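Local coordinates for protein catechol 1,2 dioxygenase (Acinetobacter radioresistens, PDB 2XSU) that probably uses a ferric iron to split the ring of catechol with dioxygen, giving cis,cis-muconate, the first step of a beta-ketoadipate branch, at residues P27-E30 / R31-Q34; V36-L39 / L40-F44. The protein carries 1 engineered substitution. One frame throughout, in Å; residues are numbered along the deposited sequence.

Contact 1. Residues P27-E30 / R31-Q34. With PIE (1,2-diacyl-sn-glycero-3-phosphoinositol), chain C.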
loop_
_atom_site.group_PDB
_atom_site.type_symbol
_atom_site.label_atom_id
_atom_site.label_comp_id
_atom_site.label_asym_id
_atom_site.label_seq_id
_atom_site.Cartn_x
_atom_site.Cartn_y
_atom_site.Cartn_z
ATOM N N PRO A 27 18.055 19.442 4.587
ATOM C CA PRO A 27 17.086 19.504 3.482
ATOM C C PRO A 27 15.875 18.549 3.566
ATOM O O PRO A 27 16.017 17.323 3.728
ATOM C CB PRO A 27 17.936 19.152 2.241
ATOM C CG PRO A 27 19.258 18.567 2.799
ATOM C CD PRO A 27 19.433 19.354 4.070
ATOM N N VAL A 28 14.696 19.139 3.405
ATOM C CA VAL A 28 13.442 18.398 3.335
ATOM C C VAL A 28 12.827 18.650 1.961
ATOM O O VAL A 28 12.966 19.757 1.421
ATOM C CB VAL A 28 12.492 18.881 4.447
ATOM C CG1 VAL A 28 11.099 18.279 4.317
ATOM C CG2 VAL A 28 13.077 18.547 5.813
ATOM N N ASP A 29 12.152 17.638 1.398
ATOM C CA ASP A 29 11.310 17.835 0.210
ATOM C C ASP A 29 10.011 18.413 0.751
ATOM O O ASP A 29 9.232 17.706 1.410
ATOM C CB ASP A 29 11.061 16.516 -0.535
ATOM C CG ASP A 29 10.298 16.703 -1.843
ATOM O OD1 ASP A 29 9.144 17.155 -1.812
ATOM O OD2 ASP A 29 10.850 16.381 -2.923
ATOM N N GLU A 30 9.783 19.695 0.495
ATOM C CA GLU A 30 8.670 20.391 1.134
ATOM C C GLU A 30 7.296 19.832 0.728
ATOM O O GLU A 30 6.381 19.768 1.565
ATOM C CB GLU A 30 8.758 21.906 0.915
ATOM C CG GLU A 30 10.031 22.480 1.574
ATOM C CD GLU A 30 10.066 23.996 1.661
ATOM O OE1 GLU A 30 8.987 24.627 1.767
ATOM O OE2 GLU A 30 11.194 24.554 1.642
ATOM N N ARG A 31 7.158 19.436 -0.544
ATOM C CA ARG A 31 5.882 18.896 -1.063
ATOM C C ARG A 31 5.562 17.538 -0.422
ATOM O O ARG A 31 4.421 17.305 0.038
ATOM C CB ARG A 31 5.913 18.776 -2.598
ATOM C CG ARG A 31 4.598 18.199 -3.195
ATOM C CD ARG A 31 3.376 19.030 -2.832
ATOM N NE ARG A 31 2.256 18.707 -3.738
ATOM C CZ ARG A 31 1.025 19.195 -3.660
ATOM N NH1 ARG A 31 0.650 20.036 -2.672
ATOM N NH2 ARG A 31 0.153 18.824 -4.607
ATOM N N ILE A 32 6.576 16.685 -0.348
ATOM C CA ILE A 32 6.384 15.355 0.263
ATOM C C ILE A 32 6.041 15.537 1.749
ATOM O O ILE A 32 5.112 14.899 2.261
ATOM C CB ILE A 32 7.592 14.435 0.029
ATOM C CG1 ILE A 32 7.679 14.051 -1.458
ATOM C CG2 ILE A 32 7.477 13.164 0.875
ATOM C CD1 ILE A 32 8.936 13.315 -1.858
ATOM N N GLN A 33 6.769 16.418 2.445
ATOM C CA GLN A 33 6.436 16.706 3.838
ATOM C C GLN A 33 4.978 17.167 4.010
ATOM O O GLN A 33 4.246 16.657 4.847
ATOM C CB GLN A 33 7.425 17.708 4.436
ATOM C CG GLN A 33 7.211 17.945 5.937
ATOM C CD GLN A 33 8.021 19.145 6.420
ATOM O OE1 GLN A 33 7.659 20.287 6.131
ATOM N NE2 GLN A 33 9.119 18.889 7.137
ATOM N N GLN A 34 4.560 18.139 3.201
ATOM C CA GLN A 34 3.188 18.649 3.224
ATOM C C GLN A 34 2.137 17.523 3.058
ATOM O O GLN A 34 1.177 17.445 3.817
ATOM C CB GLN A 34 3.030 19.672 2.076
ATOM C CG GLN A 34 1.665 20.288 2.014
ATOM C CD GLN A 34 1.395 21.048 0.712
ATOM O OE1 GLN A 34 2.077 20.871 -0.294
ATOM N NE2 GLN A 34 0.375 21.889 0.745
HETATM P P PIE C . 11.767 7.542 -3.689
HETATM O O11 PIE C . 12.022 8.379 -4.852
HETATM O O12 PIE C . 10.595 8.185 -2.674
HETATM O O13 PIE C . 13.240 7.689 -2.772
HETATM O O14 PIE C . 11.702 6.081 -3.812
HETATM C C1 PIE C . 11.597 9.770 -4.346
HETATM C C2 PIE C . 10.144 9.823 -4.864
HETATM C C3 PIE C . 9.273 10.029 -3.618
HETATM O O31 PIE C . 8.000 9.353 -3.688
HETATM O O32 PIE C . 7.939 8.552 -1.590
HETATM C C31 PIE C . 7.428 9.262 -2.452
HETATM C C32 PIE C . 6.147 10.040 -2.151
HETATM C C33 PIE C . 5.005 9.091 -1.797
HETATM C C34 PIE C . 4.779 9.029 -0.287
HETATM C C35 PIE C . 3.285 8.955 0.026
HETATM C C36 PIE C . 2.999 7.974 1.159
HETATM C C37 PIE C . 2.822 8.724 2.477
HETATM C C38 PIE C . 1.902 7.954 3.421
HETATM C C39 PIE C . 1.218 8.828 4.262
HETATM C C40 PIE C . 0.023 8.492 4.898
HETATM C C41 PIE C . -0.584 7.250 4.756
HETATM C C42 PIE C . -0.424 6.413 6.032
HETATM O O21 PIE C . 9.887 10.840 -5.918
HETATM O O22 PIE C . 11.139 12.605 -5.220
HETATM C C21 PIE C . 10.055 12.177 -5.618
HETATM C C22 PIE C . 8.930 13.205 -5.844
HETATM C C23 PIE C . 7.487 12.755 -5.610
HETATM C C24 PIE C . 6.509 13.899 -5.914
HETATM C C25 PIE C . 5.657 14.253 -4.691
HETATM C C26 PIE C . 4.638 13.151 -4.405
HETATM C C27 PIE C . 3.714 13.534 -3.255
HETATM C C28 PIE C . 3.062 12.293 -2.639
HETATM C C29 PIE C . 1.695 12.023 -3.267
HETATM C C47 PIE C . 0.917 10.952 -2.502
HETATM C C48 PIE C . -0.425 10.699 -3.185
HETATM C C49 PIE C . -1.435 10.078 -2.220
HETATM C C50 PIE C . -2.270 8.979 -2.887
HETATM C C51 PIE C . -1.731 7.569 -2.593
HETATM C "C1'" PIE C . 13.816 3.358 -5.128
HETATM C "C2'" PIE C . 13.679 3.638 -6.595
HETATM C "C3'" PIE C . 13.725 5.163 -6.804
HETATM C "C4'" PIE C . 12.687 5.851 -6.016
HETATM C "C5'" PIE C . 12.792 5.511 -4.524
HETATM C "C6'" PIE C . 12.677 3.977 -4.327
HETATM O "O1'" PIE C . 13.714 1.943 -4.895
HETATM O "O2'" PIE C . 14.725 3.055 -7.353
HETATM O "O3'" PIE C . 13.578 5.481 -8.195
HETATM O "O4'" PIE C . 11.565 6.595 -6.441
HETATM O "O6'" PIE C . 12.849 3.668 -2.937
HETATM C C52 PIE C . -1.571 7.270 -1.092
HETATM C C53 PIE C . -2.884 6.815 -0.455
HETATM C C54 PIE C . -3.331 5.453 -0.994
HETATM C C55 PIE C . -3.875 4.568 0.132
HETATM C C43 PIE C . 0.796 5.483 5.959
HETATM C C44 PIE C . 0.461 4.057 6.397
HETATM C C45 PIE C . 1.508 3.538 7.381
HETATM C C46 PIE C . 2.256 2.352 6.789
HETATM O O HOH W 1 6.175 21.344 3.805
#

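Contact 2. Residues V36-L39 / L40-F44. With PIE (1,2-diacyl-sn-glycero-3-phosphoinositol), chain C.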
loop_
_atom_site.group_PDB
_atom_site.type_symbol
_atom_site.label_atom_id
_atom_site.label_comp_id
_atom_site.label_asym_id
_atom_site.label_seq_id
_atom_site.Cartn_x
_atom_site.Cartn_y
_atom_site.Cartn_z
ATOM N N VAL A 36 2.495 14.134 3.353
ATOM C CA VAL A 36 2.561 13.166 4.452
ATOM C C VAL A 36 1.866 13.681 5.723
ATOM O O VAL A 36 1.066 12.957 6.352
ATOM C CB VAL A 36 4.029 12.746 4.715
ATOM C CG1 VAL A 36 4.160 11.989 6.049
ATOM C CG2 VAL A 36 4.552 11.946 3.500
ATOM N N VAL A 37 2.140 14.927 6.106
ATOM C CA VAL A 37 1.531 15.516 7.291
ATOM C C VAL A 37 0.001 15.547 7.169
ATOM O O VAL A 37 -0.719 15.223 8.107
ATOM C CB VAL A 37 2.135 16.908 7.558
ATOM C CG1 VAL A 37 1.335 17.665 8.605
ATOM C CG2 VAL A 37 3.573 16.751 8.006
ATOM N N ARG A 38 -0.494 15.933 6.000
ATOM C CA ARG A 38 -1.933 15.964 5.771
ATOM C C ARG A 38 -2.566 14.577 5.823
ATOM O O ARG A 38 -3.562 14.382 6.529
ATOM C CB ARG A 38 -2.231 16.670 4.434
ATOM C CG ARG A 38 -3.712 16.567 3.968
ATOM C CD ARG A 38 -4.718 17.203 4.944
ATOM N NE ARG A 38 -6.094 17.012 4.467
ATOM C CZ ARG A 38 -6.801 17.974 3.871
ATOM N NH1 ARG A 38 -6.291 19.198 3.760
ATOM N NH2 ARG A 38 -8.035 17.723 3.454
ATOM N N LEU A 39 -1.995 13.624 5.089
ATOM C CA LEU A 39 -2.599 12.290 5.027
ATOM C C LEU A 39 -2.526 11.566 6.363
ATOM O O LEU A 39 -3.476 10.871 6.721
ATOM C CB LEU A 39 -1.993 11.429 3.907
ATOM C CG LEU A 39 -2.228 11.982 2.495
ATOM C CD1 LEU A 39 -1.496 11.087 1.500
ATOM C CD2 LEU A 39 -3.724 12.115 2.153
ATOM N N LEU A 40 -1.423 11.735 7.099
ATOM C CA LEU A 40 -1.320 11.080 8.409
ATOM C C LEU A 40 -2.299 11.676 9.406
ATOM O O LEU A 40 -2.941 10.953 10.155
ATOM C CB LEU A 40 0.093 11.193 8.977
ATOM C CG LEU A 40 1.096 10.158 8.495
ATOM C CD1 LEU A 40 2.511 10.607 8.912
ATOM C CD2 LEU A 40 0.719 8.800 9.150
ATOM N N GLY A 41 -2.400 13.006 9.424
ATOM C CA GLY A 41 -3.382 13.651 10.292
ATOM C C GLY A 41 -4.804 13.170 9.964
ATOM O O GLY A 41 -5.597 12.873 10.857
ATOM N N ASP A 42 -5.131 13.065 8.672
ATOM C CA ASP A 42 -6.453 12.580 8.281
ATOM C C ASP A 42 -6.667 11.131 8.709
ATOM O O ASP A 42 -7.750 10.783 9.171
ATOM C CB ASP A 42 -6.674 12.705 6.767
ATOM C CG ASP A 42 -6.853 14.170 6.276
ATOM O OD1 ASP A 42 -7.032 15.122 7.067
ATOM O OD2 ASP A 42 -6.772 14.346 5.037
ATOM N N LEU A 43 -5.641 10.286 8.543
ATOM C CA LEU A 43 -5.751 8.872 8.939
ATOM C C LEU A 43 -5.996 8.775 10.440
ATOM O O LEU A 43 -6.884 8.049 10.875
ATOM C CB LEU A 43 -4.517 8.079 8.525
ATOM C CG LEU A 43 -4.533 6.621 9.006
ATOM C CD1 LEU A 43 -5.694 5.784 8.433
ATOM C CD2 LEU A 43 -3.208 5.999 8.606
ATOM N N PHE A 44 -5.232 9.528 11.227
ATOM C CA PHE A 44 -5.395 9.504 12.683
ATOM C C PHE A 44 -6.803 9.954 13.093
ATOM O O PHE A 44 -7.407 9.367 13.981
ATOM C CB PHE A 44 -4.356 10.406 13.371
ATOM C CG PHE A 44 -2.950 9.852 13.427
ATOM C CD1 PHE A 44 -2.543 8.726 12.695
ATOM C CD2 PHE A 44 -1.995 10.512 14.205
ATOM C CE1 PHE A 44 -1.204 8.272 12.749
ATOM C CE2 PHE A 44 -0.647 10.044 14.273
ATOM C CZ PHE A 44 -0.266 8.933 13.536
HETATM P P PIE C . 11.767 7.542 -3.689
HETATM O O11 PIE C . 12.022 8.379 -4.852
HETATM O O12 PIE C . 10.595 8.185 -2.674
HETATM O O13 PIE C . 13.240 7.689 -2.772
HETATM O O14 PIE C . 11.702 6.081 -3.812
HETATM C C1 PIE C . 11.597 9.770 -4.346
HETATM C C2 PIE C . 10.144 9.823 -4.864
HETATM C C3 PIE C . 9.273 10.029 -3.618
HETATM O O31 PIE C . 8.000 9.353 -3.688
HETATM O O32 PIE C . 7.939 8.552 -1.590
HETATM C C31 PIE C . 7.428 9.262 -2.452
HETATM C C32 PIE C . 6.147 10.040 -2.151
HETATM C C33 PIE C . 5.005 9.091 -1.797
HETATM C C34 PIE C . 4.779 9.029 -0.287
HETATM C C35 PIE C . 3.285 8.955 0.026
HETATM C C36 PIE C . 2.999 7.974 1.159
HETATM C C37 PIE C . 2.822 8.724 2.477
HETATM C C38 PIE C . 1.902 7.954 3.421
HETATM C C39 PIE C . 1.218 8.828 4.262
HETATM C C40 PIE C . 0.023 8.492 4.898
HETATM C C41 PIE C . -0.584 7.250 4.756
HETATM C C42 PIE C . -0.424 6.413 6.032
HETATM O O21 PIE C . 9.887 10.840 -5.918
HETATM O O22 PIE C . 11.139 12.605 -5.220
HETATM C C21 PIE C . 10.055 12.177 -5.618
HETATM C C22 PIE C . 8.930 13.205 -5.844
HETATM C C23 PIE C . 7.487 12.755 -5.610
HETATM C C24 PIE C . 6.509 13.899 -5.914
HETATM C C25 PIE C . 5.657 14.253 -4.691
HETATM C C26 PIE C . 4.638 13.151 -4.405
HETATM C C27 PIE C . 3.714 13.534 -3.255
HETATM C C28 PIE C . 3.062 12.293 -2.639
HETATM C C29 PIE C . 1.695 12.023 -3.267
HETATM C C47 PIE C . 0.917 10.952 -2.502
HETATM C C48 PIE C . -0.425 10.699 -3.185
HETATM C C49 PIE C . -1.435 10.078 -2.220
HETATM C C50 PIE C . -2.270 8.979 -2.887
HETATM C C51 PIE C . -1.731 7.569 -2.593
HETATM C "C1'" PIE C . 13.816 3.358 -5.128
HETATM C "C2'" PIE C . 13.679 3.638 -6.595
HETATM C "C3'" PIE C . 13.725 5.163 -6.804
HETATM C "C4'" PIE C . 12.687 5.851 -6.016
HETATM C "C5'" PIE C . 12.792 5.511 -4.524
HETATM C "C6'" PIE C . 12.677 3.977 -4.327
HETATM O "O1'" PIE C . 13.714 1.943 -4.895
HETATM O "O2'" PIE C . 14.725 3.055 -7.353
HETATM O "O3'" PIE C . 13.578 5.481 -8.195
HETATM O "O4'" PIE C . 11.565 6.595 -6.441
HETATM O "O6'" PIE C . 12.849 3.668 -2.937
HETATM C C52 PIE C . -1.571 7.270 -1.092
HETATM C C53 PIE C . -2.884 6.815 -0.455
HETATM C C54 PIE C . -3.331 5.453 -0.994
HETATM C C55 PIE C . -3.875 4.568 0.132
HETATM C C43 PIE C . 0.796 5.483 5.959
HETATM C C44 PIE C . 0.461 4.057 6.397
HETATM C C45 PIE C . 1.508 3.538 7.381
HETATM C C46 PIE C . 2.256 2.352 6.789
HETATM O O HOH W 2 -9.090 14.990 3.831
#

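Contact 1. Residues P27-E30 / R31-Q34
The backbone passes from an extended approach at Val-28 and Asp-29 into the first turn of helix 30-49, where Gln-33 N donates to Asp-29 O at 3.0 Å and Gln-34 N to Glu-30 O at 2.9 Å. Asp-29 holds the N-cap position. Its CG lies anti to its own backbone N (chi1 -175°), and this turns the carboxylate back over the start of the helix. There OD1 accepts from Ile-32 N at 3.0 Å, with an N-H...O angle of 165°. The donor comes to the anti side of OD1, 30° out of the carboxylate plane. The Asp-29 and Ile-32 side chains cross at about a right angle, with Asp-29 CG 3.7 Å from Ile-32 CD1. That same methyl reaches the bound phospholipid, 3.7 Å from its glycerol carbon C3. On another side of the turn, Val-28 CG1 packs against the amide end of Gln-33, 3.5 Å from NE2. Water 1 donates to both Glu-30 O and Gln-33 OE1. Three residues apart, Arg-31 and Gln-34 are joined by a bond from NH1 to OE1 at 2.9 Å. The oxygen lies in the guanidinium plane, but the donor sits above the amide's carbonyl plane. Arg-31 NH2 also forms a salt bridge with Glu-56 of the second subunit, while Val-28 and Ile-32 pack on Lys-215 of that subunit. This is a classic aspartate N-cap with its side-chain capping bond, placed at the start of helix 30-49, where it meets the lipid and the second subunit.

Contact 2. Residues V36-L39 / L40-F44
Asp-42 OD2 is gripped by two donors, Arg-38 NE at 2.8 Å and water 2 at 2.7 Å. The same water accepts from Arg-38 NH2, so it closes a second path between the two charged groups. The salt bridge is fairly straight, with an N-H...O angle of 162°. The carboxylate oxygen lies at the guanidinium edge, in its plane, and NE meets OD2 on the syn side. The two flat groups are nonetheless steeply turned, their planes 75° apart. The Arg-38 chain bends at chi2 (61°), and this brings its end forward along the helix to Asp-42, one turn on. Each charge has a further partner: Asp-42 OD1 pairs with Arg-9, and Arg-38 NH2 with Asp-49 of the second subunit. Another face of the helix is apolar. Val-36 and Leu-40 lie side by side and point the same way, CG1 to CD1 at 3.6 Å. The other Val-36 methyl, CG2, touches acyl carbon C37 of the phospholipid at 3.8 Å. Leu-39 CB is 3.7 Å from C40, and Leu-43 CD2 is 3.8 Å from C42. Leu-43 also touches a second phospholipid. The result is an alpha-helix with an i to i+4 salt bridge on one side and aliphatic residues against the lipid chains on another, consistent with the phospholipid-filled hydrophobic tunnel at the dimer interface of this family.

Overall arrangement
Both contacts use helix 30-49, in the N-terminal helical part of the protein. Contact 1 comes first and spans the loop that leads into the helix and its first turn. Contact 2 lies wholly on the helix, and the two centres are about 14 Å apart. Apart from being joined in sequence along the helix, the two contacts do not touch each other. Both touch the same phospholipid: 27-34 reaches its glycerol part, and 36-44 runs along its acyl tails. Both also meet the second subunit, whose Lys-215 is hydrogen-bonded to this lipid. One helix therefore serves lipid binding and the homodimer interface together. Both contacts are away from the ferric iron, held by Tyr-167, Tyr-201, His-225 and His-227.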